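Local atomic coordinates of protein ElaA (Pseudomonas aeruginosa, PDB entry 1XEB), a protein that is probably an acyl-CoA-dependent N-acetyltransferase of the GNAT superfamily. Residues E39-D44 against I78-S83; A62-L67 against H94-R99; A132-Y137 against P143-R148. All coordinates share one frame; numbering follows the deposited sequence.

Contact 1: residues E39-D44 against I78-S83; sequences EVDGLD and IGRVVS
Arg80 lies within strand 76-83 but has left-handed helical backbone angles (phi 50°, psi 40°), and its side chain leaves the strand to meet Glu39 and Asp41 of loop 39-44. Glu39 OE2 approaches the edge of the guanidinium, near its plane, and forms a salt bridge with Arg80 NE. The 2.5 Å between these two atoms is very short, so the exact length is doubtful. Glu39 has CG anti to the backbone N and a chain bent at chi2, which turns OE2 to Arg80. The carboxylate meets the guanidinium edge with its own plane turned 83° from it. Arg80 NH1 also donates to Glu39 O at 3.2 Å, so side chain and backbone of one residue hold the same group. Asp41 OD1 lies 3.5 Å from Arg80 NH1, well out of the guanidinium plane. That pair is a matter of charge alone. Each acid has other partners: Glu39 OE2 also bridges to Arg25 and probably serves both charges, OE1 bonds Tyr37 OH, and Asp41 OD2 pairs with Arg65. The backbone of Arg80 is consistent with the beta bulge found in the fourth core strand of GNAT acetyltransferases, beside the acyl-CoA cleft.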
# COMPACT_ATOMS: atom_id res chain seq x y z
N GLU A 39 0.37 -6.73 12.27
CA GLU A 39 0.20 -6.67 10.83
C GLU A 39 -1.24 -6.89 10.40
O GLU A 39 -1.72 -6.23 9.47
CB GLU A 39 1.11 -7.72 10.18
CG GLU A 39 1.13 -7.73 8.66
CD GLU A 39 1.60 -6.41 8.08
OE1 GLU A 39 2.71 -5.98 8.44
OE2 GLU A 39 0.86 -5.81 7.26
N VAL A 40 -1.93 -7.82 11.04
CA VAL A 40 -3.32 -8.13 10.70
C VAL A 40 -4.16 -7.14 11.48
O VAL A 40 -4.75 -7.47 12.51
CB VAL A 40 -3.67 -9.57 11.13
CG1 VAL A 40 -5.01 -9.98 10.57
CG2 VAL A 40 -2.56 -10.50 10.69
N ASP A 41 -4.21 -5.91 10.97
CA ASP A 41 -4.88 -4.81 11.64
C ASP A 41 -6.38 -4.60 11.52
O ASP A 41 -6.88 -3.56 11.92
CB ASP A 41 -4.15 -3.50 11.29
CG ASP A 41 -4.38 -3.05 9.84
OD1 ASP A 41 -3.98 -1.91 9.51
OD2 ASP A 41 -4.94 -3.81 9.04
N GLY A 42 -7.11 -5.56 10.96
CA GLY A 42 -8.55 -5.39 10.84
C GLY A 42 -9.10 -4.49 9.74
O GLY A 42 -10.32 -4.37 9.59
N LEU A 43 -8.24 -3.84 8.95
CA LEU A 43 -8.76 -2.97 7.89
C LEU A 43 -8.76 -3.67 6.54
O LEU A 43 -9.12 -3.07 5.51
CB LEU A 43 -7.92 -1.70 7.80
CG LEU A 43 -7.84 -0.91 9.10
CD1 LEU A 43 -6.82 0.21 8.95
CD2 LEU A 43 -9.22 -0.35 9.46
N ASP A 44 -8.39 -4.94 6.55
CA ASP A 44 -8.30 -5.73 5.32
C ASP A 44 -9.59 -6.25 4.74
O ASP A 44 -9.74 -6.29 3.53
CB ASP A 44 -7.34 -6.90 5.52
CG ASP A 44 -5.90 -6.46 5.63
OD1 ASP A 44 -5.29 -6.64 6.71
OD2 ASP A 44 -5.36 -5.93 4.64
N ILE A 78 -3.68 4.87 0.90
CA ILE A 78 -2.77 3.90 0.30
C ILE A 78 -1.80 3.48 1.40
O ILE A 78 -1.24 4.33 2.08
CB ILE A 78 -1.99 4.55 -0.87
CG1 ILE A 78 -2.83 4.52 -2.13
CG2 ILE A 78 -0.67 3.86 -1.09
CD1 ILE A 78 -2.23 5.34 -3.24
N GLY A 79 -1.60 2.18 1.59
CA GLY A 79 -0.70 1.72 2.62
C GLY A 79 -0.19 0.32 2.36
O GLY A 79 -0.51 -0.28 1.33
N ARG A 80 0.59 -0.21 3.30
CA ARG A 80 1.17 -1.54 3.20
C ARG A 80 1.87 -1.74 1.84
O ARG A 80 1.76 -2.81 1.23
CB ARG A 80 0.09 -2.59 3.42
CG ARG A 80 -0.47 -2.61 4.83
CD ARG A 80 0.60 -3.05 5.80
NE ARG A 80 0.08 -3.48 7.10
CZ ARG A 80 -0.32 -2.67 8.07
NH1 ARG A 80 -0.77 -3.18 9.22
NH2 ARG A 80 -0.27 -1.36 7.91
N VAL A 81 2.56 -0.70 1.38
CA VAL A 81 3.27 -0.75 0.10
C VAL A 81 4.49 -1.62 0.31
O VAL A 81 5.36 -1.32 1.14
CB VAL A 81 3.69 0.67 -0.36
CG1 VAL A 81 4.58 0.58 -1.59
CG2 VAL A 81 2.45 1.50 -0.68
N VAL A 82 4.56 -2.72 -0.45
CA VAL A 82 5.65 -3.67 -0.28
C VAL A 82 6.03 -4.39 -1.57
O VAL A 82 5.21 -4.58 -2.47
CB VAL A 82 5.28 -4.73 0.81
CG1 VAL A 82 4.12 -5.60 0.32
CG2 VAL A 82 6.46 -5.59 1.15
N SER A 83 7.28 -4.80 -1.65
CA SER A 83 7.75 -5.53 -2.81
C SER A 83 8.71 -6.55 -2.24
O SER A 83 9.47 -6.25 -1.33
CB SER A 83 8.47 -4.58 -3.77
OG SER A 83 9.74 -4.20 -3.26

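Contact 2: residues A62-L67 against H94-R99; sequences AYLRLL and HQLMER
Leu96 has CG anti to its carbonyl carbon (chi1 -77°), which sends its two methyls to strand 62-67, while Leu64 turns CG between its backbone N and carbonyl carbon (chi1 82°) and lays CD2 against the helix. This is helix-on-sheet packing of the alpha/beta GNAT fold. The axes of the two segments run 9.1 Å apart at closest, and their directions differ by 33°. No hydrogen bond crosses, and the touching residues are all buried. Leu96 is the helix residue in every close contact. Its CD2 comes down on the strand backbone, 3.9 Å from Tyr63 O and much the same from Tyr63 N. The same methyl is 3.9 Å from Ala62 CB, and CD1 of Leu96 lies close to that carbon too. Tyr63 itself points to the other side of the sheet, where its OH bonds His51. Further along, Leu64 also touches Ala100 and Leu66 touches Ala103, so the apolar row follows the helix. The chain entering the helix has the R-x-x-G-x-G sequence of the family, which probably binds the acyl-CoA pyrophosphate. Leu64 CD2 meets the helix at two points, 4.0 Å from Leu96 CB and 3.7 Å from Leu96 O.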
# COMPACT_ATOMS: atom_id res chain seq x y z
N ALA A 62 4.74 -8.13 -5.35
CA ALA A 62 4.46 -6.76 -4.95
C ALA A 62 3.02 -6.64 -4.54
O ALA A 62 2.14 -7.32 -5.11
CB ALA A 62 4.76 -5.79 -6.09
N TYR A 63 2.78 -5.77 -3.56
CA TYR A 63 1.45 -5.54 -3.03
C TYR A 63 1.28 -4.16 -2.44
O TYR A 63 2.24 -3.51 -2.03
CB TYR A 63 1.18 -6.57 -1.94
CG TYR A 63 -0.06 -6.31 -1.12
CD1 TYR A 63 -1.29 -6.83 -1.49
CD2 TYR A 63 0.00 -5.51 0.02
CE1 TYR A 63 -2.44 -6.57 -0.74
CE2 TYR A 63 -1.14 -5.23 0.76
CZ TYR A 63 -2.36 -5.76 0.38
OH TYR A 63 -3.48 -5.52 1.14
N LEU A 64 0.04 -3.69 -2.43
CA LEU A 64 -0.32 -2.45 -1.79
C LEU A 64 -1.83 -2.49 -1.53
O LEU A 64 -2.60 -3.12 -2.27
CB LEU A 64 0.09 -1.21 -2.61
CG LEU A 64 -0.70 -0.62 -3.77
CD1 LEU A 64 -2.08 -0.14 -3.32
CD2 LEU A 64 0.11 0.54 -4.34
N ARG A 65 -2.23 -1.85 -0.45
CA ARG A 65 -3.62 -1.82 -0.04
C ARG A 65 -4.26 -0.44 -0.19
O ARG A 65 -3.63 0.60 0.07
CB ARG A 65 -3.72 -2.27 1.42
CG ARG A 65 -5.13 -2.25 1.98
CD ARG A 65 -5.14 -2.74 3.41
NE ARG A 65 -4.45 -1.84 4.33
CZ ARG A 65 -4.36 -2.04 5.64
NH1 ARG A 65 -4.91 -3.13 6.18
NH2 ARG A 65 -3.72 -1.16 6.41
N LEU A 66 -5.52 -0.44 -0.62
CA LEU A 66 -6.29 0.77 -0.79
C LEU A 66 -7.50 0.76 0.17
O LEU A 66 -8.37 -0.11 0.09
CB LEU A 66 -6.76 0.87 -2.25
CG LEU A 66 -5.60 1.05 -3.23
CD1 LEU A 66 -5.88 0.34 -4.55
CD2 LEU A 66 -5.37 2.50 -3.46
N LEU A 67 -7.56 1.73 1.08
CA LEU A 67 -8.69 1.84 2.00
C LEU A 67 -9.70 2.84 1.41
O LEU A 67 -9.30 3.92 0.95
CB LEU A 67 -8.21 2.32 3.37
CG LEU A 67 -7.39 1.35 4.25
CD1 LEU A 67 -6.33 0.69 3.42
CD2 LEU A 67 -6.75 2.11 5.41
N HIS A 94 7.56 2.09 -8.67
CA HIS A 94 6.90 2.98 -9.62
C HIS A 94 5.67 2.32 -10.27
O HIS A 94 4.67 2.99 -10.56
CB HIS A 94 7.89 3.44 -10.70
CG HIS A 94 8.91 4.43 -10.20
ND1 HIS A 94 8.57 5.63 -9.63
CD2 HIS A 94 10.26 4.38 -10.20
CE1 HIS A 94 9.67 6.28 -9.28
NE2 HIS A 94 10.71 5.54 -9.62
N GLN A 95 5.74 1.01 -10.49
CA GLN A 95 4.60 0.31 -11.10
C GLN A 95 3.43 0.23 -10.12
O GLN A 95 2.26 0.32 -10.51
CB GLN A 95 5.03 -1.09 -11.54
CG GLN A 95 6.18 -1.07 -12.54
CD GLN A 95 6.62 -2.47 -12.95
OE1 GLN A 95 5.87 -3.23 -13.59
NE2 GLN A 95 7.85 -2.83 -12.58
N LEU A 96 3.75 0.09 -8.83
CA LEU A 96 2.73 0.02 -7.79
C LEU A 96 2.03 1.36 -7.70
O LEU A 96 0.81 1.46 -7.85
CB LEU A 96 3.38 -0.32 -6.45
CG LEU A 96 3.80 -1.77 -6.21
CD1 LEU A 96 4.92 -1.82 -5.20
CD2 LEU A 96 2.60 -2.58 -5.75
N MSE A 97 2.81 2.41 -7.47
CA MSE A 97 2.27 3.75 -7.36
C MSE A 97 1.44 4.13 -8.58
O MSE A 97 0.38 4.76 -8.44
CB MSE A 97 3.40 4.75 -7.18
CG MSE A 97 3.01 5.96 -6.33
SE MSE A 97 2.42 5.45 -4.54
CE MSE A 97 3.38 3.78 -4.34
N GLU A 98 1.90 3.76 -9.78
CA GLU A 98 1.17 4.09 -10.98
C GLU A 98 -0.19 3.40 -11.01
O GLU A 98 -1.20 4.03 -11.30
CB GLU A 98 1.95 3.70 -12.25
CG GLU A 98 1.19 4.07 -13.54
CD GLU A 98 1.61 3.27 -14.76
OE1 GLU A 98 0.74 3.03 -15.63
OE2 GLU A 98 2.80 2.89 -14.87
N ARG A 99 -0.21 2.10 -10.72
CA ARG A 99 -1.48 1.37 -10.75
C ARG A 99 -2.38 1.75 -9.59
O ARG A 99 -3.60 1.72 -9.72
CB ARG A 99 -1.24 -0.13 -10.75
CG ARG A 99 -0.80 -0.65 -12.10
CD ARG A 99 -0.06 -1.98 -11.98
NE ARG A 99 0.61 -2.36 -13.22
CZ ARG A 99 -0.01 -2.87 -14.29
NH1 ARG A 99 -1.33 -3.07 -14.28
NH2 ARG A 99 0.70 -3.20 -15.37

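Contact 3: residues A132-Y137 against P143-R148; sequences AVTEVY and PHIGMR
Tyr137 folds its ring back over strand 143-148, because its CG sits between the backbone N and the carbonyl carbon (chi1 53°). One ring face covers His144 O, which lies 3.9 Å from the ring plane and toward the rim, and Tyr137 CE1 touches His144 CB at 3.6 Å. Backbone bonds run both ways between Tyr137 and His144, an antiparallel hydrogen-bonded pair. Thr134 replaces a backbone bond with a side-chain one. Its OG1 also sits between backbone N and carbonyl carbon (chi1 66°) and accepts from Gly146 N, with 2.8 Å from N to Thr134 OG1. The same OG1 donates to Glu135 O from above the carbonyl plane, and it lies at the edge of the Tyr137 ring. Beyond this loop, Ala132 and Met147, a selenomethionine, form a non-hydrogen-bonded pair. Val133 N donates to Gly146 O. The Val133 and Arg148 side chains cross at about a right angle, with Val133 CG1 3.5 Å from Arg148 CG. Ile145 CD1 meets Ala132 CB at 3.8 Å. Strand 142-149 thus takes the short strands 130-132 and 137-139 along one border and strand 113-118 along the other. Tyr137 OH bonds Ser116 there, and helix 122-126 packs on Ala132, Ile145 and Met147.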
# COMPACT_ATOMS: atom_id res chain seq x y z
N ALA A 132 3.23 17.36 1.97
CA ALA A 132 3.17 17.11 3.41
C ALA A 132 1.92 17.70 4.07
O ALA A 132 1.55 18.84 3.80
CB ALA A 132 4.42 17.67 4.08
N VAL A 133 1.27 16.92 4.94
CA VAL A 133 0.07 17.43 5.63
C VAL A 133 0.09 17.26 7.15
O VAL A 133 -0.86 17.62 7.82
CB VAL A 133 -1.24 16.79 5.10
CG1 VAL A 133 -1.66 17.48 3.80
CG2 VAL A 133 -1.03 15.28 4.88
N THR A 134 1.17 16.70 7.69
CA THR A 134 1.28 16.52 9.13
C THR A 134 2.71 16.83 9.53
O THR A 134 3.57 17.01 8.68
CB THR A 134 0.96 15.07 9.58
OG1 THR A 134 1.95 14.17 9.07
CG2 THR A 134 -0.42 14.65 9.10
N GLU A 135 2.96 16.92 10.83
CA GLU A 135 4.31 17.16 11.32
C GLU A 135 4.87 15.73 11.35
O GLU A 135 4.09 14.77 11.22
CB GLU A 135 4.26 17.76 12.72
CG GLU A 135 5.45 18.65 13.09
CD GLU A 135 5.51 19.95 12.28
OE1 GLU A 135 5.97 19.92 11.12
OE2 GLU A 135 5.10 21.01 12.81
N VAL A 136 6.18 15.56 11.49
CA VAL A 136 6.71 14.20 11.51
C VAL A 136 6.33 13.49 12.81
O VAL A 136 6.30 14.11 13.87
CB VAL A 136 8.27 14.16 11.27
CG1 VAL A 136 8.96 15.32 11.97
CG2 VAL A 136 8.84 12.83 11.76
N TYR A 137 6.00 12.21 12.71
CA TYR A 137 5.62 11.40 13.86
C TYR A 137 6.33 10.05 13.79
O TYR A 137 6.90 9.71 12.76
CB TYR A 137 4.10 11.21 13.89
CG TYR A 137 3.49 10.67 12.61
CD1 TYR A 137 3.45 9.29 12.35
CD2 TYR A 137 2.95 11.53 11.66
CE1 TYR A 137 2.86 8.80 11.17
CE2 TYR A 137 2.37 11.06 10.49
CZ TYR A 137 2.34 9.70 10.25
OH TYR A 137 1.77 9.24 9.09
N PRO A 143 10.80 7.76 11.65
CA PRO A 143 10.04 8.96 11.31
C PRO A 143 9.23 8.87 10.02
O PRO A 143 9.73 8.48 8.97
CB PRO A 143 11.11 10.06 11.28
CG PRO A 143 12.38 9.31 11.03
CD PRO A 143 12.23 8.06 11.84
N HIS A 144 7.95 9.24 10.13
CA HIS A 144 7.00 9.22 9.03
C HIS A 144 6.34 10.58 8.94
O HIS A 144 6.46 11.39 9.85
CB HIS A 144 5.90 8.18 9.27
CG HIS A 144 6.31 6.78 8.92
ND1 HIS A 144 7.34 6.13 9.54
CD2 HIS A 144 5.79 5.91 8.02
CE1 HIS A 144 7.45 4.91 9.05
NE2 HIS A 144 6.52 4.75 8.13
N ILE A 145 5.62 10.81 7.86
CA ILE A 145 4.97 12.07 7.65
C ILE A 145 3.80 11.81 6.71
O ILE A 145 3.94 11.15 5.70
CB ILE A 145 5.98 13.09 7.04
CG1 ILE A 145 5.34 14.46 6.87
CG2 ILE A 145 6.50 12.58 5.70
CD1 ILE A 145 6.37 15.54 6.55
N GLY A 146 2.63 12.31 7.07
CA GLY A 146 1.47 12.10 6.23
C GLY A 146 1.46 13.05 5.06
O GLY A 146 1.68 14.25 5.22
N MSE A 147 1.18 12.51 3.88
CA MSE A 147 1.14 13.30 2.66
C MSE A 147 -0.12 12.99 1.89
O MSE A 147 -0.59 11.85 1.90
CB MSE A 147 2.36 12.96 1.79
CG MSE A 147 3.69 13.02 2.54
SE MSE A 147 5.25 12.66 1.43
CE MSE A 147 5.31 14.38 0.53
N ARG A 148 -0.68 14.00 1.23
CA ARG A 148 -1.87 13.78 0.42
C ARG A 148 -1.67 14.37 -0.96
O ARG A 148 -0.95 15.35 -1.14
CB ARG A 148 -3.12 14.38 1.07
CG ARG A 148 -3.14 15.89 1.11
CD ARG A 148 -4.30 16.43 0.30
NE ARG A 148 -5.58 15.96 0.79
CZ ARG A 148 -6.75 16.43 0.38
NH1 ARG A 148 -7.89 15.93 0.87
NH2 ARG A 148 -6.79 17.41 -0.52

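How the contacts relate
Contacts 1 and 2 adjoin, with centres about 11 Å apart. They share the antiparallel strands 59-67 and 76-83, joined by Val82 O to Tyr63 N and Gly79 O to Arg65 N, each 2.9 Å. The loop of contact 1 and the helix of contact 2 lie over opposite faces of this part of the sheet. Arg65 ties the two together by its salt bridge to Asp41. Contact 3 lies farther off, its centre about 18 Å from that of contact 1 and 19 Å from that of contact 2. Strand 113-118 connects it to the same sheet. In GNAT enzymes acyl-CoA binds where the strands corresponding to 76-83 and 113-118 splay apart, so contacts 1 and 3 probably flank that cleft.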